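Local structure of putative peptidase (Chlamydophila abortus, 3CE2) at residues W24-L29 / Y87-L92; G373-G378 / Y385-Y390; L92-D97 / N369-A374; L83-V88 / C379-P384; A38-F43 / K108-L113. The protein is probably a zinc-dependent oligopeptidase of the M3B family that degrades small bioactive peptides. One frame throughout, in Å; residues are numbered along the deposited sequence.

Interaction 1: residues W24-L29 / Y87-L92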
# COMPACT_ATOMS: atom_id res chain seq x y z
N TRP A 24 22.30 -3.79 10.42
CA TRP A 24 21.47 -3.30 11.45
C TRP A 24 21.89 -3.99 12.73
O TRP A 24 22.52 -5.06 12.70
CB TRP A 24 19.98 -3.52 11.15
CG TRP A 24 19.60 -4.88 10.71
CD1 TRP A 24 20.18 -6.07 11.06
CD2 TRP A 24 18.49 -5.21 9.87
NE1 TRP A 24 19.52 -7.11 10.47
CE2 TRP A 24 18.48 -6.62 9.72
CE3 TRP A 24 17.52 -4.45 9.20
CZ2 TRP A 24 17.53 -7.28 8.94
CZ3 TRP A 24 16.57 -5.11 8.43
CH2 TRP A 24 16.58 -6.51 8.31
N ASP A 25 21.55 -3.34 13.85
CA ASP A 25 21.84 -3.82 15.19
C ASP A 25 20.54 -4.23 15.86
O ASP A 25 19.76 -3.39 16.33
CB ASP A 25 22.54 -2.74 16.02
CG ASP A 25 22.69 -3.12 17.50
OD1 ASP A 25 22.49 -4.29 17.87
OD2 ASP A 25 23.00 -2.23 18.30
N ILE A 26 20.33 -5.54 15.91
CA ILE A 26 19.12 -6.11 16.44
C ILE A 26 19.29 -6.59 17.87
O ILE A 26 18.39 -7.21 18.43
CB ILE A 26 18.69 -7.29 15.58
CG1 ILE A 26 19.80 -8.35 15.55
CG2 ILE A 26 18.34 -6.82 14.16
CD1 ILE A 26 19.35 -9.70 15.05
N THR A 27 20.44 -6.32 18.48
CA THR A 27 20.68 -6.71 19.87
C THR A 27 19.73 -6.05 20.88
O THR A 27 19.33 -6.71 21.84
CB THR A 27 22.15 -6.50 20.30
OG1 THR A 27 22.56 -5.16 19.99
CG2 THR A 27 23.09 -7.46 19.58
N PRO A 28 19.34 -4.77 20.67
CA PRO A 28 18.29 -4.19 21.55
C PRO A 28 17.03 -5.07 21.70
O PRO A 28 16.33 -4.96 22.70
CB PRO A 28 17.93 -2.87 20.86
CG PRO A 28 19.21 -2.47 20.17
CD PRO A 28 19.83 -3.77 19.69
N LEU A 29 16.74 -5.92 20.72
CA LEU A 29 15.64 -6.86 20.88
C LEU A 29 16.07 -8.03 21.76
O LEU A 29 15.49 -8.27 22.82
CB LEU A 29 15.18 -7.38 19.53
CG LEU A 29 14.20 -6.48 18.80
CD1 LEU A 29 14.48 -6.51 17.35
CD2 LEU A 29 12.79 -6.95 19.05
N TYR A 87 8.75 -12.35 16.85
CA TYR A 87 8.60 -12.51 15.43
C TYR A 87 9.60 -11.66 14.67
O TYR A 87 10.33 -12.13 13.81
CB TYR A 87 7.21 -12.14 15.00
CG TYR A 87 7.00 -12.44 13.55
CD1 TYR A 87 6.52 -13.70 13.15
CD2 TYR A 87 7.32 -11.49 12.57
CE1 TYR A 87 6.32 -13.99 11.81
CE2 TYR A 87 7.13 -11.77 11.23
CZ TYR A 87 6.64 -13.03 10.86
OH TYR A 87 6.45 -13.31 9.54
N VAL A 88 9.60 -10.39 15.00
CA VAL A 88 10.39 -9.42 14.32
C VAL A 88 11.83 -9.86 14.38
O VAL A 88 12.54 -9.84 13.38
CB VAL A 88 10.17 -8.03 14.95
CG1 VAL A 88 11.29 -7.07 14.59
CG2 VAL A 88 8.80 -7.48 14.51
N TYR A 89 12.27 -10.30 15.56
CA TYR A 89 13.66 -10.72 15.73
C TYR A 89 14.01 -11.90 14.82
O TYR A 89 15.05 -11.88 14.16
CB TYR A 89 13.94 -11.11 17.17
CG TYR A 89 15.35 -11.57 17.36
CD1 TYR A 89 16.34 -10.66 17.70
CD2 TYR A 89 15.72 -12.90 17.17
CE1 TYR A 89 17.63 -11.04 17.86
CE2 TYR A 89 17.03 -13.30 17.32
CZ TYR A 89 17.98 -12.36 17.67
OH TYR A 89 19.30 -12.70 17.85
N ALA A 90 13.16 -12.92 14.79
CA ALA A 90 13.39 -14.10 13.95
C ALA A 90 13.36 -13.75 12.44
O ALA A 90 14.24 -14.15 11.67
CB ALA A 90 12.37 -15.16 14.27
N HIS A 91 12.34 -12.99 12.04
CA HIS A 91 12.16 -12.59 10.64
C HIS A 91 13.32 -11.72 10.13
O HIS A 91 13.79 -11.90 9.01
CB HIS A 91 10.80 -11.89 10.49
CG HIS A 91 10.67 -11.08 9.24
ND1 HIS A 91 10.85 -9.71 9.22
CD2 HIS A 91 10.37 -11.44 7.97
CE1 HIS A 91 10.68 -9.26 7.99
NE2 HIS A 91 10.38 -10.29 7.21
N LEU A 92 13.78 -10.79 10.95
CA LEU A 92 14.89 -9.95 10.56
C LEU A 92 16.14 -10.81 10.40
O LEU A 92 16.92 -10.60 9.48
CB LEU A 92 15.14 -8.85 11.60
CG LEU A 92 14.16 -7.71 11.84
CD1 LEU A 92 14.75 -6.77 12.92
CD2 LEU A 92 13.85 -6.95 10.57
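The carbonyl oxygen of Leu92 is met by Trp24 from the loop and by two amides of its own helix. The benzo edge of Trp24 brings CZ2 to 3.4 Å from Leu92 O, close to the indole plane, while the next helical turn gives the same oxygen two weak backbone bonds, from Asp95 N and Gln96 N. The indole nitrogen is hydrogen-bonded to Gln96 OE1, which helps hold the ring against the helix. Its outer corner then crosses the Leu92 side chain at a slant, with Trp24 CH2 3.6 Å from Leu92 CD2.

Ile26 uses its two branches separately. CG2 slides along Leu92, pointing the contrary way, and stands 3.8 Å from Leu92 CD1. The longer branch is carried to Tyr89, whose ring leaves the helix with CG anti to the backbone N (chi1 179°); Ile26 CD1 lies 3.6 Å from Tyr89 CE1, the two side chains crossing at about a right angle. Leu29 follows, its CB 3.9 Å from Tyr89 CD1 at the ring edge and Leu29 CD1 4.3 Å from Val88 CG1.

Trp36 and Tyr30 add further rings around Tyr89, and Tyr385 touches Ile26, Leu29 and Leu92. The result is a buried loop-on-helix interface, joining the irregular segment ahead of helix 33-42 to helix 66-96 in this mainly helical M3 peptidase.

Interaction 2: residues G373-G378 / Y385-Y390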
# COMPACT_ATOMS: atom_id res chain seq x y z
N GLY A 373 15.13 -6.69 -2.52
CA GLY A 373 14.35 -5.46 -2.47
C GLY A 373 14.59 -4.67 -1.20
O GLY A 373 15.74 -4.55 -0.75
N ALA A 374 13.51 -4.14 -0.60
CA ALA A 374 13.59 -3.23 0.54
C ALA A 374 12.31 -3.16 1.38
O ALA A 374 11.21 -3.41 0.88
CB ALA A 374 13.98 -1.83 0.07
N TYR A 375 12.47 -2.80 2.65
CA TYR A 375 11.32 -2.61 3.55
C TYR A 375 11.70 -1.95 4.86
O TYR A 375 12.87 -1.78 5.17
CB TYR A 375 10.62 -3.95 3.84
CG TYR A 375 11.44 -4.93 4.64
CD1 TYR A 375 11.80 -4.67 5.97
CD2 TYR A 375 11.83 -6.15 4.08
CE1 TYR A 375 12.55 -5.59 6.71
CE2 TYR A 375 12.58 -7.09 4.81
CZ TYR A 375 12.93 -6.80 6.13
OH TYR A 375 13.68 -7.72 6.83
N SER A 376 10.67 -1.58 5.63
CA SER A 376 10.78 -1.14 7.01
C SER A 376 10.01 -2.08 7.87
O SER A 376 8.93 -2.53 7.51
CB SER A 376 10.16 0.24 7.17
OG SER A 376 10.35 0.97 5.99
N SER A 377 10.53 -2.36 9.05
CA SER A 377 9.86 -3.26 9.95
C SER A 377 10.29 -2.87 11.35
O SER A 377 10.96 -1.87 11.53
CB SER A 377 10.22 -4.72 9.62
OG SER A 377 9.61 -5.63 10.52
N GLY A 378 9.92 -3.68 12.33
CA GLY A 378 10.23 -3.38 13.72
C GLY A 378 8.94 -3.64 14.44
O GLY A 378 7.96 -4.07 13.84
N TYR A 385 13.53 -0.85 11.57
CA TYR A 385 14.64 -1.54 10.95
C TYR A 385 14.39 -1.45 9.48
O TYR A 385 13.29 -1.74 8.99
CB TYR A 385 14.71 -2.99 11.44
CG TYR A 385 15.35 -3.12 12.81
CD1 TYR A 385 16.69 -2.81 12.99
CD2 TYR A 385 14.62 -3.58 13.91
CE1 TYR A 385 17.31 -2.93 14.24
CE2 TYR A 385 15.22 -3.71 15.17
CZ TYR A 385 16.57 -3.38 15.32
OH TYR A 385 17.23 -3.49 16.53
N VAL A 386 15.40 -1.00 8.76
CA VAL A 386 15.28 -0.86 7.33
C VAL A 386 16.18 -1.87 6.66
O VAL A 386 17.41 -1.82 6.84
CB VAL A 386 15.74 0.51 6.88
CG1 VAL A 386 15.61 0.61 5.39
CG2 VAL A 386 14.92 1.55 7.55
N LEU A 387 15.58 -2.77 5.89
CA LEU A 387 16.35 -3.62 5.01
C LEU A 387 16.52 -3.01 3.61
O LEU A 387 15.56 -2.79 2.88
CB LEU A 387 15.73 -5.00 4.93
CG LEU A 387 16.58 -5.95 4.09
CD1 LEU A 387 16.54 -7.37 4.67
CD2 LEU A 387 16.18 -5.90 2.60
N LEU A 388 17.77 -2.75 3.25
CA LEU A 388 18.14 -2.23 1.94
C LEU A 388 18.99 -3.25 1.15
O LEU A 388 19.57 -4.20 1.72
CB LEU A 388 18.97 -0.95 2.13
CG LEU A 388 18.45 0.48 1.92
CD1 LEU A 388 17.06 0.68 2.41
CD2 LEU A 388 19.38 1.51 2.55
N ASN A 389 19.06 -3.06 -0.16
CA ASN A 389 20.05 -3.73 -1.00
C ASN A 389 20.79 -2.67 -1.80
O ASN A 389 20.69 -2.59 -3.03
CB ASN A 389 19.38 -4.78 -1.88
CG ASN A 389 19.18 -6.10 -1.15
OD1 ASN A 389 20.14 -6.85 -0.92
ND2 ASN A 389 17.93 -6.38 -0.75
N TYR A 390 21.50 -1.81 -1.08
CA TYR A 390 21.92 -0.53 -1.63
C TYR A 390 22.91 -0.73 -2.75
O TYR A 390 23.93 -1.36 -2.55
CB TYR A 390 22.51 0.37 -0.53
CG TYR A 390 22.80 1.72 -1.08
CD1 TYR A 390 21.78 2.63 -1.28
CD2 TYR A 390 24.09 2.06 -1.49
CE1 TYR A 390 22.03 3.88 -1.85
CE2 TYR A 390 24.36 3.31 -2.06
CZ TYR A 390 23.32 4.21 -2.24
OH TYR A 390 23.55 5.46 -2.80
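Tyr375 holds CG between its backbone N and carbonyl carbon (chi1 67°), which swings the ring over toward Leu387 of the neighbouring strand. Leu387 CB sits over one face of the phenol ring, 3.7 Å from the Tyr375 centroid and shifted toward the rim. With CG anti to N (chi1 -175°), Leu387 carries CD1 on to Tyr375 OH, 3.6 Å away; that hydroxyl is hydrogen-bonded to Asp95.

Behind this CH-pi contact runs the ladder of an antiparallel beta hairpin, strands 375-377 and 385-387. Tyr375 and Leu387 form one hydrogen-bonded pair, with Tyr375 N 3.1 Å from Leu387 O, and Ser377 and Tyr385 form the next, with Ser377 N 2.8 Å from Tyr385 O. Between them Ser376 faces Val386 in a non-hydrogen-bonded pair. Strand 385-387 is central in a three-stranded sheet, flanked on its other side by 362-363.

Ser376 and Val386 share the face turned to helix 394-416, which carries the HExxH zinc ligands His402 and His406. Ser376 OG is hydrogen-bonded to Glu403 of that motif, tying the edge strand to the metal site. Beyond the ladder, Asn389 ND2 reaches Gly373 O at 2.9 Å, close to straight at 162°, and also bonds Arg371 O.

Interaction 3: residues L92-D97 / N369-A374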
# COMPACT_ATOMS: atom_id res chain seq x y z
N LEU A 92 13.78 -10.79 10.95
CA LEU A 92 14.89 -9.95 10.56
C LEU A 92 16.14 -10.81 10.40
O LEU A 92 16.92 -10.60 9.48
CB LEU A 92 15.14 -8.85 11.60
CG LEU A 92 14.16 -7.71 11.84
CD1 LEU A 92 14.75 -6.77 12.92
CD2 LEU A 92 13.85 -6.95 10.57
N THR A 93 16.32 -11.77 11.32
CA THR A 93 17.49 -12.66 11.32
C THR A 93 17.51 -13.51 10.04
O THR A 93 18.50 -13.56 9.33
CB THR A 93 17.52 -13.57 12.59
OG1 THR A 93 17.81 -12.78 13.75
CG2 THR A 93 18.57 -14.68 12.47
N HIS A 94 16.37 -14.13 9.75
CA HIS A 94 16.14 -14.88 8.54
C HIS A 94 16.45 -14.10 7.27
O HIS A 94 16.97 -14.64 6.32
CB HIS A 94 14.69 -15.36 8.53
CG HIS A 94 14.25 -15.97 7.24
ND1 HIS A 94 14.76 -17.17 6.77
CD2 HIS A 94 13.32 -15.58 6.33
CE1 HIS A 94 14.16 -17.47 5.63
NE2 HIS A 94 13.29 -16.53 5.34
N ASP A 95 16.13 -12.81 7.25
CA ASP A 95 16.28 -12.06 6.02
C ASP A 95 17.73 -11.69 5.73
O ASP A 95 18.08 -11.30 4.60
CB ASP A 95 15.40 -10.81 6.05
CG ASP A 95 13.94 -11.13 5.79
OD1 ASP A 95 13.64 -12.28 5.41
OD2 ASP A 95 13.10 -10.23 5.97
N GLN A 96 18.58 -11.83 6.74
CA GLN A 96 20.01 -11.59 6.55
C GLN A 96 20.64 -12.63 5.62
O GLN A 96 21.59 -12.33 4.88
CB GLN A 96 20.73 -11.60 7.89
CG GLN A 96 20.56 -10.31 8.64
CD GLN A 96 20.81 -10.44 10.12
OE1 GLN A 96 20.67 -9.47 10.85
NE2 GLN A 96 21.17 -11.62 10.58
N ASP A 97 20.07 -13.85 5.65
CA ASP A 97 20.52 -15.01 4.88
C ASP A 97 19.40 -16.05 4.81
O ASP A 97 19.18 -16.80 5.74
CB ASP A 97 21.79 -15.60 5.50
CG ASP A 97 22.26 -16.87 4.79
OD1 ASP A 97 21.68 -17.28 3.75
OD2 ASP A 97 23.23 -17.48 5.31
N ASN A 369 22.38 -14.42 -0.45
CA ASN A 369 21.12 -14.91 0.10
C ASN A 369 20.35 -14.00 1.06
O ASN A 369 19.43 -14.46 1.77
CB ASN A 369 21.33 -16.29 0.71
CG ASN A 369 21.66 -17.33 -0.35
OD1 ASN A 369 22.52 -18.17 -0.14
ND2 ASN A 369 20.97 -17.27 -1.50
N LYS A 370 20.72 -12.71 1.09
CA LYS A 370 19.96 -11.70 1.80
C LYS A 370 18.63 -11.49 1.07
O LYS A 370 18.62 -11.48 -0.15
CB LYS A 370 20.74 -10.40 1.85
CG LYS A 370 20.08 -9.32 2.72
CD LYS A 370 20.88 -8.03 2.67
CE LYS A 370 20.21 -6.89 3.40
NZ LYS A 370 21.18 -5.76 3.54
N ARG A 371 17.53 -11.33 1.81
CA ARG A 371 16.23 -11.02 1.18
C ARG A 371 16.38 -9.90 0.15
O ARG A 371 17.15 -8.95 0.37
CB ARG A 371 15.20 -10.63 2.24
CG ARG A 371 13.80 -10.29 1.70
CD ARG A 371 13.12 -11.55 1.22
NE ARG A 371 12.91 -12.51 2.32
CZ ARG A 371 12.69 -13.82 2.16
NH1 ARG A 371 12.67 -14.35 0.95
NH2 ARG A 371 12.50 -14.60 3.22
N SER A 372 15.67 -10.00 -0.97
CA SER A 372 15.70 -8.98 -2.03
C SER A 372 14.88 -7.73 -1.73
O SER A 372 13.99 -7.72 -0.85
CB SER A 372 15.14 -9.57 -3.32
OG SER A 372 16.18 -10.11 -4.10
N GLY A 373 15.13 -6.69 -2.52
CA GLY A 373 14.35 -5.46 -2.47
C GLY A 373 14.59 -4.67 -1.20
O GLY A 373 15.74 -4.55 -0.75
N ALA A 374 13.51 -4.14 -0.60
CA ALA A 374 13.59 -3.23 0.54
C ALA A 374 12.31 -3.16 1.38
O ALA A 374 11.21 -3.41 0.88
CB ALA A 374 13.98 -1.83 0.07
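Arg371 bends to reach Asp95, where helix 66-96 approaches its C-terminal end and the loop leading into hairpin strand 375-377 lies against it. Its chain leaves the backbone stretched out and then bends twice, at chi2 (71°) and chi3 (63°), so that the guanidinium turns to the helix. The edge of the guanidinium faces Asp95 OD1: NE bonds it at 3.2 Å as a salt bridge, and NH2 adds a weak bond at 3.4 Å. The two flat groups stand 90° apart, and NE meets OD1 from above the carboxylate plane. The other carboxylate oxygen, OD2, is hydrogen-bonded to Tyr375 OH, so the aspartate links the arginine to the hairpin.

Arg371 N also gives a hydrogen bond to Asp95 O at 2.8 Å. His94 comes to the same edge of the guanidinium, beside NH2, its ring plane inclined to the guanidinium, with His94 NE2 3.0 Å from Arg371 NH2 at an angle too poor for a hydrogen bond.

Lys370 behaves otherwise. Its extended chain lays CG 3.4 Å from Asp95 O and then carries NZ off to a salt bridge with Asp363 and to the carbonyl oxygens of Tyr365 and Leu388. At the end of the helix, the Asp97 carboxylate and Asn369 amide lie side by side, nearly coplanar and pointing the same way, with Asp97 OD1 3.2 Å from Asn369 CB.

Interaction 4: residues L83-V88 / C379-P384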
# COMPACT_ATOMS: atom_id res chain seq x y z
N LEU A 83 5.01 -11.95 21.44
CA LEU A 83 5.00 -12.64 20.16
C LEU A 83 5.57 -11.80 19.02
O LEU A 83 6.40 -12.30 18.25
CB LEU A 83 3.60 -13.10 19.79
CG LEU A 83 3.05 -14.13 20.78
CD1 LEU A 83 1.83 -14.83 20.27
CD2 LEU A 83 4.12 -15.14 21.11
N ASN A 84 5.15 -10.54 18.92
CA ASN A 84 5.62 -9.65 17.85
C ASN A 84 7.11 -9.36 17.98
O ASN A 84 7.83 -9.33 16.99
CB ASN A 84 4.85 -8.34 17.84
CG ASN A 84 3.41 -8.50 17.39
OD1 ASN A 84 2.96 -9.62 17.11
ND2 ASN A 84 2.67 -7.39 17.32
N LYS A 85 7.56 -9.12 19.20
CA LYS A 85 8.97 -8.90 19.46
C LYS A 85 9.76 -10.13 18.96
O LYS A 85 10.77 -10.00 18.28
CB LYS A 85 9.16 -8.69 20.96
CG LYS A 85 10.55 -8.32 21.45
CD LYS A 85 10.45 -7.99 22.94
CE LYS A 85 11.80 -8.05 23.66
NZ LYS A 85 12.67 -6.86 23.37
N LEU A 86 9.28 -11.32 19.29
CA LEU A 86 9.99 -12.53 18.92
C LEU A 86 9.88 -12.72 17.42
O LEU A 86 10.81 -13.21 16.77
CB LEU A 86 9.37 -13.74 19.59
CG LEU A 86 9.56 -13.91 21.09
CD1 LEU A 86 8.50 -14.91 21.59
CD2 LEU A 86 10.98 -14.35 21.41
N TYR A 87 8.75 -12.35 16.85
CA TYR A 87 8.60 -12.51 15.43
C TYR A 87 9.60 -11.66 14.67
O TYR A 87 10.33 -12.13 13.81
CB TYR A 87 7.21 -12.14 15.00
CG TYR A 87 7.00 -12.44 13.55
CD1 TYR A 87 6.52 -13.70 13.15
CD2 TYR A 87 7.32 -11.49 12.57
CE1 TYR A 87 6.32 -13.99 11.81
CE2 TYR A 87 7.13 -11.77 11.23
CZ TYR A 87 6.64 -13.03 10.86
OH TYR A 87 6.45 -13.31 9.54
N VAL A 88 9.60 -10.39 15.00
CA VAL A 88 10.39 -9.42 14.32
C VAL A 88 11.83 -9.86 14.38
O VAL A 88 12.54 -9.84 13.38
CB VAL A 88 10.17 -8.03 14.95
CG1 VAL A 88 11.29 -7.07 14.59
CG2 VAL A 88 8.80 -7.48 14.51
N CYS A 379 8.93 -3.42 15.74
CA CYS A 379 7.66 -3.53 16.46
C CYS A 379 7.68 -2.48 17.52
O CYS A 379 8.61 -1.66 17.58
CB CYS A 379 7.50 -4.91 17.10
SG CYS A 379 8.89 -5.29 18.19
N TYR A 380 6.67 -2.54 18.39
CA TYR A 380 6.46 -1.52 19.40
C TYR A 380 7.72 -1.29 20.21
O TYR A 380 8.05 -0.16 20.54
CB TYR A 380 5.28 -1.89 20.30
CG TYR A 380 4.80 -0.75 21.16
CD1 TYR A 380 4.02 0.27 20.62
CD2 TYR A 380 5.15 -0.69 22.52
CE1 TYR A 380 3.57 1.32 21.41
CE2 TYR A 380 4.72 0.36 23.32
CZ TYR A 380 3.93 1.36 22.77
OH TYR A 380 3.50 2.40 23.56
N ASP A 381 8.45 -2.37 20.48
CA ASP A 381 9.60 -2.29 21.38
C ASP A 381 10.96 -1.94 20.75
O ASP A 381 11.89 -1.53 21.45
CB ASP A 381 9.66 -3.56 22.23
CG ASP A 381 8.48 -3.66 23.19
OD1 ASP A 381 8.33 -2.73 24.03
OD2 ASP A 381 7.68 -4.63 23.10
N SER A 382 11.05 -2.04 19.43
CA SER A 382 12.31 -1.79 18.72
C SER A 382 12.33 -0.41 18.07
O SER A 382 11.30 0.24 17.94
CB SER A 382 12.48 -2.84 17.63
OG SER A 382 11.28 -2.98 16.86
N HIS A 383 13.50 0.03 17.63
CA HIS A 383 13.51 1.14 16.71
C HIS A 383 13.13 0.54 15.36
O HIS A 383 12.96 -0.68 15.28
CB HIS A 383 14.85 1.90 16.68
CG HIS A 383 16.05 1.03 16.82
ND1 HIS A 383 16.84 1.04 17.95
CD2 HIS A 383 16.61 0.14 15.97
CE1 HIS A 383 17.83 0.19 17.79
NE2 HIS A 383 17.72 -0.37 16.60
N PRO A 384 12.90 1.38 14.33
CA PRO A 384 12.54 0.80 13.04
C PRO A 384 13.76 0.14 12.40
O PRO A 384 14.90 0.50 12.69
CB PRO A 384 12.08 2.01 12.22
CG PRO A 384 12.72 3.19 12.87
CD PRO A 384 12.97 2.85 14.29
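Cys379 turns its side chain onto helix 66-96 from the loop that closes the hairpin of strands 375-377 and 385-387, a loop that opens with a type I beta turn from Cys379 to Ser382. At the base, Cys379 CB rests 3.9 Å from Val88 CG2 and is also the atom nearest the Asn84 side chain, 4.4 Å from its CB. The sulfur then goes between the backbone N and carbonyl carbon of its own residue (chi1 56°), and this turns it to the helix backbone. Cys379 SG lies 3.8 Å from Lys85 CA, with Asn84 O somewhat farther off, so the tip packs on a helical turn by van der Waals contact.

The turn itself keeps the cysteine in place. Cys379 N gives a nearly straight bond to Ser382 OG at 2.6 Å, and Ser382 N closes the turn on Cys379 O at 3.1 Å.

Lys85 runs out beside Asp381. The charged atoms, Lys85 NZ and Asp381 OD2, are not in contact; NZ is hydrogen-bonded to Leu29 O and makes a cation-pi contact with Tyr30, and Asp381 is salt-bridged to Arg81. The methylenes pass nearer than the charge does: Lys85 CD is 4.4 Å from Asp381 OD2.

Interaction 5: residues A38-F43 / K108-L113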
# COMPACT_ATOMS: atom_id res chain seq x y z
N ALA A 38 15.54 -18.54 24.58
CA ALA A 38 15.16 -18.55 25.99
C ALA A 38 13.74 -17.96 26.16
O ALA A 38 12.85 -18.60 26.74
CB ALA A 38 16.18 -17.76 26.80
N ASP A 39 13.54 -16.76 25.63
CA ASP A 39 12.25 -16.12 25.66
C ASP A 39 11.15 -16.95 24.97
O ASP A 39 10.10 -17.18 25.57
CB ASP A 39 12.34 -14.73 25.02
CG ASP A 39 11.62 -13.67 25.83
OD1 ASP A 39 11.77 -13.69 27.07
OD2 ASP A 39 10.92 -12.83 25.21
N LEU A 40 11.39 -17.39 23.74
CA LEU A 40 10.42 -18.24 23.03
C LEU A 40 9.97 -19.36 23.93
O LEU A 40 8.81 -19.80 23.90
CB LEU A 40 11.03 -18.85 21.76
CG LEU A 40 10.09 -19.74 20.93
CD1 LEU A 40 9.21 -18.93 19.97
CD2 LEU A 40 10.85 -20.82 20.14
N ASP A 41 10.90 -19.83 24.75
CA ASP A 41 10.66 -20.93 25.68
C ASP A 41 9.60 -20.61 26.75
O ASP A 41 8.71 -21.43 26.98
CB ASP A 41 11.98 -21.42 26.30
CG ASP A 41 12.83 -22.26 25.33
OD1 ASP A 41 12.32 -22.66 24.26
OD2 ASP A 41 14.01 -22.53 25.65
N SER A 42 9.69 -19.43 27.39
CA SER A 42 8.77 -19.05 28.49
C SER A 42 7.35 -19.51 28.22
O SER A 42 6.60 -19.83 29.15
CB SER A 42 8.71 -17.53 28.73
OG SER A 42 9.64 -16.81 27.94
N PHE A 43 6.97 -19.53 26.95
CA PHE A 43 5.62 -19.88 26.59
C PHE A 43 5.26 -21.34 26.91
O PHE A 43 4.11 -21.64 27.22
CB PHE A 43 5.36 -19.54 25.12
CG PHE A 43 5.12 -18.09 24.88
CD1 PHE A 43 4.00 -17.47 25.41
CD2 PHE A 43 6.02 -17.33 24.16
CE1 PHE A 43 3.78 -16.13 25.21
CE2 PHE A 43 5.80 -15.98 23.95
CZ PHE A 43 4.68 -15.38 24.48
N LYS A 108 9.89 -20.40 11.82
CA LYS A 108 8.79 -21.34 11.70
C LYS A 108 8.15 -21.60 13.07
O LYS A 108 6.95 -21.89 13.18
CB LYS A 108 9.30 -22.63 11.05
CG LYS A 108 8.31 -23.80 10.97
CD LYS A 108 9.06 -25.11 10.65
CE LYS A 108 8.22 -26.37 10.92
NZ LYS A 108 7.05 -26.51 9.98
N SER A 109 8.96 -21.50 14.12
CA SER A 109 8.47 -21.67 15.49
C SER A 109 7.54 -20.52 15.90
O SER A 109 6.35 -20.73 16.20
CB SER A 109 9.64 -21.74 16.47
OG SER A 109 10.49 -22.81 16.16
N ILE A 110 8.09 -19.32 15.93
CA ILE A 110 7.32 -18.16 16.31
C ILE A 110 6.07 -18.09 15.42
O ILE A 110 4.96 -17.84 15.91
CB ILE A 110 8.17 -16.86 16.30
CG1 ILE A 110 7.39 -15.72 16.94
CG2 ILE A 110 8.63 -16.53 14.90
CD1 ILE A 110 6.61 -16.16 18.18
N THR A 111 6.24 -18.36 14.14
CA THR A 111 5.11 -18.33 13.23
C THR A 111 4.04 -19.31 13.73
O THR A 111 2.84 -18.99 13.76
CB THR A 111 5.53 -18.65 11.77
OG1 THR A 111 6.45 -17.64 11.33
CG2 THR A 111 4.30 -18.67 10.81
N HIS A 112 4.47 -20.51 14.11
CA HIS A 112 3.54 -21.52 14.57
C HIS A 112 2.84 -20.98 15.83
O HIS A 112 1.63 -21.09 15.96
CB HIS A 112 4.28 -22.82 14.87
CG HIS A 112 3.45 -23.85 15.57
ND1 HIS A 112 2.35 -24.44 14.99
CD2 HIS A 112 3.56 -24.40 16.81
CE1 HIS A 112 1.81 -25.31 15.83
NE2 HIS A 112 2.54 -25.31 16.94
N LEU A 113 3.63 -20.39 16.72
CA LEU A 113 3.10 -19.75 17.94
C LEU A 113 2.01 -18.71 17.67
O LEU A 113 1.01 -18.65 18.39
CB LEU A 113 4.22 -19.13 18.76
CG LEU A 113 4.62 -20.07 19.88
CD1 LEU A 113 5.39 -19.36 21.02
CD2 LEU A 113 3.34 -20.69 20.39
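Leu40, on helix 33-42, spreads its two methyl groups over helix 101-120 in a plain apolar helix-to-helix contact. CG stands anti to the backbone N (chi1 -179°), carrying the branch across toward the neighbour. Leu40 CD1 meets two residues, lying 4.0 Å from Leu113 CD1 and 4.2 Å from both Ile110 CA and Ile110 CD1. Leu40 CD2 lies one residue back along the helix, 4.0 Å from Ser109 CB, while the hydroxyl of that serine turns back to Ala105 O in its own helix. Ser109 and Leu113, four residues apart, and Ile110 between them thus frame the leucine.

The two short helical segments run in roughly the same direction, at 24°, but with axes 11.5 Å apart the helices meet through side-chain ends rather than closely packed backbones. Helix 66-96 contributes to the same apolar layer: its Leu86 touches Phe43 and Ile110, and its Leu83 also touches Phe43.

Farther along the chain, Phe43 continues the row. Lys82 makes a cation-pi contact with its ring and Trp53 meets it steeply, while from across the interface Leu113 CD1 comes obliquely to 3.8 Å from Phe43 CD2.

In the fold
Helix 66-96 runs through the set: interactions 1, 3 and 4 use successive parts of it, and interaction 5 borders it through Phe43 and Ile110. Interaction 1 is the buried apolar one, while interactions 3 and 4 are partly buried, the first polar and charged, the second a thin van der Waals contact. Interaction 2 differs in kind, being a backbone ladder, and its Ser376 is hydrogen-bonded to Glu403 on the zinc-binding helix. It touches interaction 1 through Tyr385 OH on Asp25 O and interaction 3 through Tyr375 OH on Asp95, so both strands of the hairpin are bonded to the N-terminal elements, and interaction 4 adds its loop. Interaction 5 lies farthest from the chain centre.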